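Long-range contact in AgaA (Rhizobium radiobacter, PDB 6HLX), which binds the opine agropinic acid as the periplasmic solute-binding protein of an ABC importer: residues S46-E51 with D179-G184. Residues are numbered along the deposited sequence; the frame is centred on the assembly and turned at random.
Sequences SPELAE and DYYKKG. With SO4 (sulfate ion), chain V; SO4 (sulfate ion), chain T; ACT (acetate ion), chain K.
Glu48 bends at chi2 (-69°), which brings its carboxylate over to Tyr181 OH and Lys182 NZ. Lys182 is extended from CG onward and carries its ammonium to the same carboxylate, crossing Glu48 at about a right angle. Each carboxylate oxygen has its own donor from the loop. Tyr181 OH gives a hydrogen bond of 2.7 Å to the anti lone pair of Glu48 OE1, which lies at the edge of the ring. Ring and carboxylate planes are 49° apart. Lys182 NZ forms a salt bridge of 2.9 Å with Glu48 OE2, on its syn lone pair. Ser46 OG also donates to Glu48 OE2 at 2.9 Å, but from above the carboxylate plane. Leu49 adds an apolar touch, CD2 to Tyr181 CE2 at 3.7 Å. Tyr180 CE1 lies over one face of the Tyr181 ring, toward its rim, and the Tyr180 hydroxyl is hydrogen-bonded to Glu481. Lys182 has a second salt bridge to Glu481 and a hydrogen bond to an acetate ion, probably from the crystallisation liquor. The contact joins the loop interrupting strand 45-55 to the loop between strands 171-176 and 190-195. Three donors hold the buried carboxylate from different directions, which restricts its rotation and probably favours its ionised form.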
loop_
_atom_site.group_PDB
_atom_site.type_symbol
_atom_site.label_atom_id
_atom_site.label_comp_id
_atom_site.label_asym_id
_atom_site.label_seq_id
_atom_site.Cartn_x
_atom_site.Cartn_y
_atom_site.Cartn_z
ATOM N N SER A 46 3.500 -16.750 -4.399
ATOM C CA SER A 46 4.410 -17.780 -3.915
ATOM C C SER A 46 3.783 -18.536 -2.727
ATOM O O SER A 46 3.293 -17.879 -1.818
ATOM C CB SER A 46 5.729 -17.133 -3.486
ATOM O OG SER A 46 6.616 -18.069 -2.889
ATOM N N PRO A 47 3.811 -19.893 -2.708
ATOM C CA PRO A 47 3.310 -20.624 -1.530
ATOM C C PRO A 47 4.339 -20.473 -0.401
ATOM O O PRO A 47 5.510 -20.890 -0.520
ATOM C CB PRO A 47 3.163 -22.064 -2.046
ATOM C CG PRO A 47 4.186 -22.193 -3.123
ATOM C CD PRO A 47 4.363 -20.815 -3.731
ATOM N N GLU A 48 3.933 -19.786 0.664
ATOM C CA GLU A 48 4.834 -19.479 1.787
ATOM C C GLU A 48 4.520 -20.387 2.961
ATOM O O GLU A 48 4.953 -21.533 2.934
ATOM C CB GLU A 48 4.818 -17.966 2.124
ATOM C CG GLU A 48 5.441 -17.121 1.008
ATOM C CD GLU A 48 6.944 -17.237 0.771
ATOM O OE1 GLU A 48 7.688 -17.597 1.715
ATOM O OE2 GLU A 48 7.386 -16.930 -0.360
ATOM N N LEU A 49 3.728 -19.939 3.960
ATOM C CA LEU A 49 3.378 -20.880 5.046
ATOM C C LEU A 49 2.438 -22.009 4.563
ATOM O O LEU A 49 2.384 -23.090 5.175
ATOM C CB LEU A 49 2.815 -20.157 6.247
ATOM C CG LEU A 49 3.797 -19.201 6.912
ATOM C CD1 LEU A 49 3.102 -18.435 8.042
ATOM C CD2 LEU A 49 5.049 -19.959 7.452
ATOM N N ALA A 50 1.737 -21.771 3.450
ATOM C CA ALA A 50 0.967 -22.829 2.792
ATOM C C ALA A 50 1.908 -23.432 1.741
ATOM O O ALA A 50 2.376 -22.705 0.863
ATOM C CB ALA A 50 -0.283 -22.254 2.120
ATOM N N GLU A 51 2.253 -24.719 1.854
ATOM C CA GLU A 51 3.079 -25.397 0.831
ATOM C C GLU A 51 2.276 -25.560 -0.481
ATOM O O GLU A 51 2.839 -25.645 -1.579
ATOM C CB GLU A 51 3.489 -26.773 1.331
ATOM C CG GLU A 51 4.505 -27.443 0.435
ATOM C CD GLU A 51 5.164 -28.654 1.053
ATOM O OE1 GLU A 51 6.091 -29.198 0.410
ATOM O OE2 GLU A 51 4.754 -29.064 2.166
ATOM N N ASP A 179 16.217 -21.239 11.436
ATOM C CA ASP A 179 15.196 -22.272 11.204
ATOM C C ASP A 179 14.160 -21.874 10.143
ATOM O O ASP A 179 13.156 -22.574 9.982
ATOM C CB ASP A 179 14.525 -22.689 12.524
ATOM C CG ASP A 179 15.378 -23.615 13.386
ATOM O OD1 ASP A 179 16.414 -24.121 12.882
ATOM O OD2 ASP A 179 15.005 -23.846 14.549
ATOM N N TYR A 180 14.448 -20.797 9.358
ATOM C CA TYR A 180 13.565 -20.377 8.246
ATOM C C TYR A 180 13.489 -21.523 7.217
ATOM O O TYR A 180 14.455 -22.276 7.037
ATOM C CB TYR A 180 14.101 -19.105 7.612
ATOM C CG TYR A 180 13.233 -18.537 6.509
ATOM C CD1 TYR A 180 11.895 -18.215 6.738
ATOM C CD2 TYR A 180 13.765 -18.256 5.255
ATOM C CE1 TYR A 180 11.117 -17.612 5.747
ATOM C CE2 TYR A 180 13.001 -17.644 4.263
ATOM C CZ TYR A 180 11.665 -17.367 4.498
ATOM O OH TYR A 180 10.922 -16.738 3.535
ATOM N N TYR A 181 12.312 -21.690 6.590
ATOM C CA TYR A 181 12.059 -22.856 5.722
ATOM C C TYR A 181 12.673 -22.827 4.321
ATOM O O TYR A 181 12.593 -23.853 3.627
ATOM C CB TYR A 181 10.551 -23.127 5.617
ATOM C CG TYR A 181 9.732 -21.920 5.221
ATOM C CD1 TYR A 181 9.574 -21.567 3.881
ATOM C CD2 TYR A 181 9.099 -21.137 6.185
ATOM C CE1 TYR A 181 8.810 -20.459 3.511
ATOM C CE2 TYR A 181 8.338 -20.021 5.827
ATOM C CZ TYR A 181 8.207 -19.680 4.492
ATOM O OH TYR A 181 7.421 -18.598 4.164
ATOM N N LYS A 182 13.280 -21.709 3.888
ATOM C CA LYS A 182 13.901 -21.669 2.556
ATOM C C LYS A 182 15.397 -21.902 2.673
ATOM O O LYS A 182 16.075 -21.203 3.433
ATOM C CB LYS A 182 13.628 -20.336 1.853
ATOM C CG LYS A 182 12.157 -20.079 1.582
ATOM C CD LYS A 182 11.952 -18.807 0.788
ATOM C CE LYS A 182 10.474 -18.493 0.622
ATOM N NZ LYS A 182 10.249 -17.265 -0.211
ATOM N N LYS A 183 15.921 -22.905 1.931
ATOM C CA LYS A 183 17.349 -23.243 1.953
ATOM C C LYS A 183 18.199 -22.047 1.478
ATOM O O LYS A 183 17.861 -21.407 0.486
ATOM C CB LYS A 183 17.592 -24.475 1.051
ATOM C CG LYS A 183 18.969 -25.099 1.246
ATOM C CD LYS A 183 19.275 -26.142 0.173
ATOM C CE LYS A 183 20.399 -27.086 0.558
ATOM N NZ LYS A 183 21.708 -26.395 0.723
ATOM N N GLY A 184 19.246 -21.736 2.231
ATOM C CA GLY A 184 20.175 -20.652 1.918
ATOM C C GLY A 184 19.613 -19.257 2.078
ATOM O O GLY A 184 20.203 -18.283 1.588
HETATM S S SO4 V . 17.239 -19.460 15.216
HETATM O O1 SO4 V . 17.915 -18.369 14.454
HETATM O O2 SO4 V . 18.242 -20.126 16.130
HETATM O O3 SO4 V . 16.711 -20.507 14.316
HETATM O O4 SO4 V . 16.165 -18.884 16.045
HETATM S S SO4 T . 20.119 -23.919 5.331
HETATM O O1 SO4 T . 21.066 -23.994 6.446
HETATM O O2 SO4 T . 20.500 -24.885 4.297
HETATM O O3 SO4 T . 18.782 -24.235 5.823
HETATM O O4 SO4 T . 20.136 -22.568 4.768
HETATM C C ACT K . 11.860 -18.682 -3.541
HETATM O O ACT K . 12.512 -18.110 -4.444
HETATM O OXT ACT K . 11.036 -18.115 -2.781
HETATM C CH3 ACT K . 12.097 -20.198 -3.347
#